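Local coordinates for mandelate racemase/muconate lactonizing enzyme-like protein (Rubrobacter xylanophilus DSM 9941, PDB 3CYJ) that belongs to the mandelate racemase/muconate lactonizing enzyme group of the enolase superfamily and binds a sodium ion in its C-terminal barrel domain, at residues A[267-272]-A[292-297]; A[298-303]-A[316-321]. All blocks are in the same frame, centred on the assembly; numbering follows the deposited sequence.

Contact 1 (A[267-272]-A[292-297]); sequences LQADVT and IPFSAH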
# COMPACT_ATOMS: atom_id res chain seq x y z
N LEU A 267 -20.95 8.71 6.90
CA LEU A 267 -21.38 8.54 5.54
C LEU A 267 -22.80 9.10 5.39
O LEU A 267 -23.64 8.89 6.26
CB LEU A 267 -21.33 7.07 5.15
CG LEU A 267 -21.77 6.71 3.71
CD1 LEU A 267 -20.94 7.44 2.73
CD2 LEU A 267 -21.53 5.29 3.38
N GLN A 268 -23.04 9.81 4.29
CA GLN A 268 -24.35 10.37 4.04
C GLN A 268 -24.88 9.84 2.74
O GLN A 268 -24.12 9.57 1.82
CB GLN A 268 -24.26 11.87 3.88
CG GLN A 268 -23.63 12.57 5.03
CD GLN A 268 -23.43 14.04 4.77
OE1 GLN A 268 -23.49 14.82 5.67
NE2 GLN A 268 -23.16 14.41 3.52
N ALA A 269 -26.21 9.70 2.66
CA ALA A 269 -26.85 9.53 1.37
C ALA A 269 -28.25 10.19 1.40
O ALA A 269 -28.77 10.54 2.45
CB ALA A 269 -26.88 8.04 0.93
N ASP A 270 -28.79 10.43 0.22
CA ASP A 270 -30.05 11.15 0.08
C ASP A 270 -31.00 10.17 -0.57
O ASP A 270 -30.78 9.75 -1.70
CB ASP A 270 -29.78 12.35 -0.81
CG ASP A 270 -31.02 13.20 -1.11
OD1 ASP A 270 -32.17 12.69 -1.19
OD2 ASP A 270 -30.82 14.40 -1.34
N VAL A 271 -32.04 9.78 0.16
CA VAL A 271 -33.00 8.80 -0.37
C VAL A 271 -33.59 9.17 -1.76
O VAL A 271 -34.01 8.29 -2.54
CB VAL A 271 -34.15 8.51 0.66
CG1 VAL A 271 -35.17 9.59 0.63
CG2 VAL A 271 -34.83 7.22 0.38
N THR A 272 -33.57 10.46 -2.10
CA THR A 272 -34.14 10.88 -3.37
C THR A 272 -33.09 10.87 -4.50
O THR A 272 -33.35 11.28 -5.63
CB THR A 272 -34.89 12.24 -3.25
OG1 THR A 272 -33.97 13.32 -3.11
CG2 THR A 272 -35.87 12.22 -2.05
N ILE A 292 -18.94 2.67 10.45
CA ILE A 292 -19.15 4.08 10.59
C ILE A 292 -20.65 4.35 10.67
O ILE A 292 -21.44 3.63 10.05
CB ILE A 292 -18.46 4.86 9.40
CG1 ILE A 292 -19.07 4.46 8.04
CG2 ILE A 292 -16.94 4.68 9.47
CD1 ILE A 292 -18.45 5.12 6.86
N PRO A 293 -21.04 5.40 11.38
CA PRO A 293 -22.44 5.87 11.38
C PRO A 293 -22.90 6.42 10.01
O PRO A 293 -22.09 6.77 9.16
CB PRO A 293 -22.44 7.06 12.39
CG PRO A 293 -21.01 7.16 12.97
CD PRO A 293 -20.11 6.35 12.06
N PHE A 294 -24.21 6.45 9.81
CA PHE A 294 -24.83 6.95 8.61
C PHE A 294 -25.66 8.23 8.94
O PHE A 294 -26.18 8.37 10.04
CB PHE A 294 -25.70 5.86 7.98
CG PHE A 294 -26.58 6.34 6.86
CD1 PHE A 294 -26.06 6.56 5.58
CD2 PHE A 294 -27.95 6.61 7.09
CE1 PHE A 294 -26.92 7.04 4.52
CE2 PHE A 294 -28.79 7.03 6.06
CZ PHE A 294 -28.28 7.27 4.79
N SER A 295 -25.81 9.14 7.98
CA SER A 295 -26.70 10.27 8.22
C SER A 295 -27.47 10.57 6.93
O SER A 295 -26.85 10.67 5.83
CB SER A 295 -25.90 11.48 8.68
OG SER A 295 -26.75 12.60 8.85
N ALA A 296 -28.79 10.63 7.02
CA ALA A 296 -29.59 10.89 5.83
C ALA A 296 -29.62 12.36 5.46
O ALA A 296 -29.69 13.27 6.32
CB ALA A 296 -30.98 10.35 5.98
N HIS A 297 -29.49 12.59 4.18
CA HIS A 297 -29.40 13.95 3.65
C HIS A 297 -30.73 14.30 2.94
O HIS A 297 -31.21 13.50 2.11
CB HIS A 297 -28.19 13.99 2.71
CG HIS A 297 -27.97 15.29 2.03
ND1 HIS A 297 -27.25 16.32 2.61
CD2 HIS A 297 -28.35 15.74 0.80
CE1 HIS A 297 -27.21 17.34 1.77
NE2 HIS A 297 -27.87 17.02 0.67
O HOH W 1 -32.41 11.20 2.54
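Two neighbouring parallel strands of the enolase-type C-terminal barrel, 266-269 and 294-296, meet here and run out at the end of the barrel that holds the sodium ion. Leu267 pairs with Phe294, Gln268 with Ser295 and Ala269 with Ala296. Leu267 N donates to Pro293 O (3.2 Å), Ser295 N to Leu267 O (2.8 Å) and His297 N to Ala269 O (2.8 Å), whereas the bond from Ala269 N to Ser295 O is weak.

Leu267, Ala269 and Phe294 point to the sheet face covered by helix 283-290. There the Phe294 ring lies along the neighbouring strand from Leu267 O to Ala269 N, placed there with CG anti to its own backbone N (chi1 170°), and the methyl CB of Ala269 meets the ring edge in plane, 3.7 Å from CE1. Leu267 adds an apolar touch between its CB and Ile292 CD1. Gln268 and Ser295 point to the other face, where Tyr219 and His315 respectively take their polar ends.

Beyond the strands, Asp270 OD2 lies at the edge of the His297 imidazole, 3.5 Å from CD2, with carboxylate and ring planes 56° apart. The His297 side chain comes within about 4 Å of the sodium ion, whose protein ligands are Asp194, Glu221 and Glu222. A water bridges the backbones, accepting from Val271 N and donating to His297 O. Asp270 opens an Asx turn, its OD1 gripped by two donors from one face of the carboxylate plane: Thr272 N and, at 2.7 Å, Thr272 OG1.

Contact 2 (A[298-303]-A[316-321]); sequences CAPAVS and LEYFHD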
# COMPACT_ATOMS: atom_id res chain seq x y z
N CYS A 298 -31.32 15.46 3.33
CA CYS A 298 -32.52 16.07 2.70
C CYS A 298 -33.85 15.24 2.77
O CYS A 298 -33.86 14.13 3.29
CB CYS A 298 -32.17 16.52 1.24
SG CYS A 298 -31.09 18.07 1.24
N ALA A 299 -34.95 15.81 2.26
CA ALA A 299 -36.26 15.10 2.11
C ALA A 299 -36.75 14.40 3.41
O ALA A 299 -36.91 13.15 3.44
CB ALA A 299 -36.21 14.07 0.92
N PRO A 300 -36.99 15.19 4.47
CA PRO A 300 -37.27 14.60 5.76
C PRO A 300 -38.48 13.69 5.72
O PRO A 300 -38.48 12.69 6.41
CB PRO A 300 -37.53 15.81 6.70
CG PRO A 300 -37.19 17.05 5.93
CD PRO A 300 -36.94 16.67 4.50
N ALA A 301 -39.50 14.02 4.94
CA ALA A 301 -40.74 13.25 4.92
C ALA A 301 -40.59 11.81 4.45
O ALA A 301 -41.16 10.90 5.09
CB ALA A 301 -41.81 13.96 4.10
N VAL A 302 -39.84 11.57 3.37
CA VAL A 302 -39.52 10.18 3.01
C VAL A 302 -38.51 9.55 4.01
O VAL A 302 -38.63 8.40 4.38
CB VAL A 302 -38.90 9.99 1.64
CG1 VAL A 302 -38.90 8.51 1.37
CG2 VAL A 302 -39.71 10.71 0.58
N SER A 303 -37.52 10.33 4.42
CA SER A 303 -36.44 9.80 5.21
C SER A 303 -36.92 9.31 6.60
O SER A 303 -36.41 8.31 7.09
CB SER A 303 -35.33 10.86 5.36
OG SER A 303 -34.77 11.15 4.09
N LEU A 316 -31.05 12.16 10.83
CA LEU A 316 -31.51 12.58 9.52
C LEU A 316 -31.59 14.09 9.52
O LEU A 316 -31.81 14.72 10.58
CB LEU A 316 -32.84 11.88 9.11
CG LEU A 316 -34.24 12.38 9.53
CD1 LEU A 316 -34.63 13.86 9.15
CD2 LEU A 316 -35.33 11.44 9.02
N GLU A 317 -31.36 14.66 8.35
CA GLU A 317 -31.34 16.11 8.16
C GLU A 317 -32.77 16.63 7.96
O GLU A 317 -33.47 16.26 7.00
CB GLU A 317 -30.54 16.48 6.91
CG GLU A 317 -30.55 17.95 6.63
CD GLU A 317 -29.84 18.30 5.36
OE1 GLU A 317 -29.88 17.49 4.40
OE2 GLU A 317 -29.25 19.39 5.35
N TYR A 318 -33.17 17.48 8.89
CA TYR A 318 -34.45 18.18 8.79
C TYR A 318 -34.21 19.44 7.99
O TYR A 318 -34.00 20.51 8.57
CB TYR A 318 -34.98 18.54 10.21
CG TYR A 318 -36.37 19.04 10.20
CD1 TYR A 318 -37.46 18.17 9.95
CD2 TYR A 318 -36.62 20.40 10.38
CE1 TYR A 318 -38.78 18.66 9.90
CE2 TYR A 318 -37.92 20.90 10.32
CZ TYR A 318 -38.99 20.02 10.09
OH TYR A 318 -40.28 20.54 10.03
N PHE A 319 -34.19 19.30 6.67
CA PHE A 319 -33.71 20.39 5.82
C PHE A 319 -34.78 21.45 5.60
O PHE A 319 -35.89 21.15 5.16
CB PHE A 319 -33.24 19.85 4.46
CG PHE A 319 -32.59 20.92 3.58
CD1 PHE A 319 -31.56 21.72 4.10
CD2 PHE A 319 -32.99 21.11 2.30
CE1 PHE A 319 -30.94 22.69 3.33
CE2 PHE A 319 -32.36 22.09 1.48
CZ PHE A 319 -31.34 22.88 2.01
N HIS A 320 -34.45 22.69 5.94
CA HIS A 320 -35.41 23.80 5.86
C HIS A 320 -36.20 23.81 4.57
O HIS A 320 -37.41 23.62 4.57
CB HIS A 320 -34.72 25.16 6.08
CG HIS A 320 -35.62 26.33 5.80
ND1 HIS A 320 -36.71 26.66 6.58
CD2 HIS A 320 -35.58 27.26 4.81
CE1 HIS A 320 -37.32 27.72 6.07
NE2 HIS A 320 -36.64 28.11 5.01
N ASP A 321 -35.54 24.01 3.42
CA ASP A 321 -36.26 24.08 2.14
C ASP A 321 -37.31 23.00 2.01
O ASP A 321 -38.43 23.24 1.54
CB ASP A 321 -35.34 23.98 0.94
CG ASP A 321 -34.33 25.12 0.86
OD1 ASP A 321 -34.19 25.89 1.82
OD2 ASP A 321 -33.64 25.26 -0.17
O HOH W 2 -33.56 13.68 5.77
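Cys298 and Glu317 touch in a beta-alpha-beta unit of the barrel, where the link from strand 294-296 into helix 300-306 packs on the end of strand 313-319. The Glu317 chain is fully extended, with CG anti to the backbone N (chi1 177°), and brings its carboxylate up to the Cys298 backbone N. OE1 accepts from Cys298 N through its anti lone pair at 2.7 Å, a bent bond of 137°. The other oxygen, OE2, takes a salt bridge from Lys164 and a hydrogen bond from Ser137, so both oxygens of this buried carboxylate have partners.

The Cys298 sulfur meets the Phe319 ring obliquely, SG lying 4.2 Å from the ring centroid and 31° off its normal, a sulfur-aromatic contact.

Pro300, in the first turn of the helix, turns its ring toward the strand: CG lies 3.8 Å from Phe319 N, and CB approaches the Tyr318 ring obliquely at CD1. One turn further along, Ser303 meets Leu316, whose CD2 rests 3.7 Å from Ser303 CB. Between the loop at Cys298 and the strand, a water joins the two backbones, donating to Cys298 O and, at 2.9 Å, to Glu317 O.

Both contacts are buried near the centre of the chain and occupy successive parts of one barrel, with strand 294-296 leading directly into the loop and helix of contact 2. Contact 1 is strand against strand, built mainly on regular backbone bonds; contact 2 sets a loop and helix start against a strand end, and depends more on side chains, with a carboxylate, a sulfur and a proline ring doing the work. Each uses a water to bridge backbones. The two meet directly: Ala296 O lies 3.0 Å from Glu317 N, a probable hydrogen bond between adjacent strands, and Asp270 OD2 packs on Cys298 CB. His297 of contact 1 is nearer the sodium ion than Glu317 of contact 2.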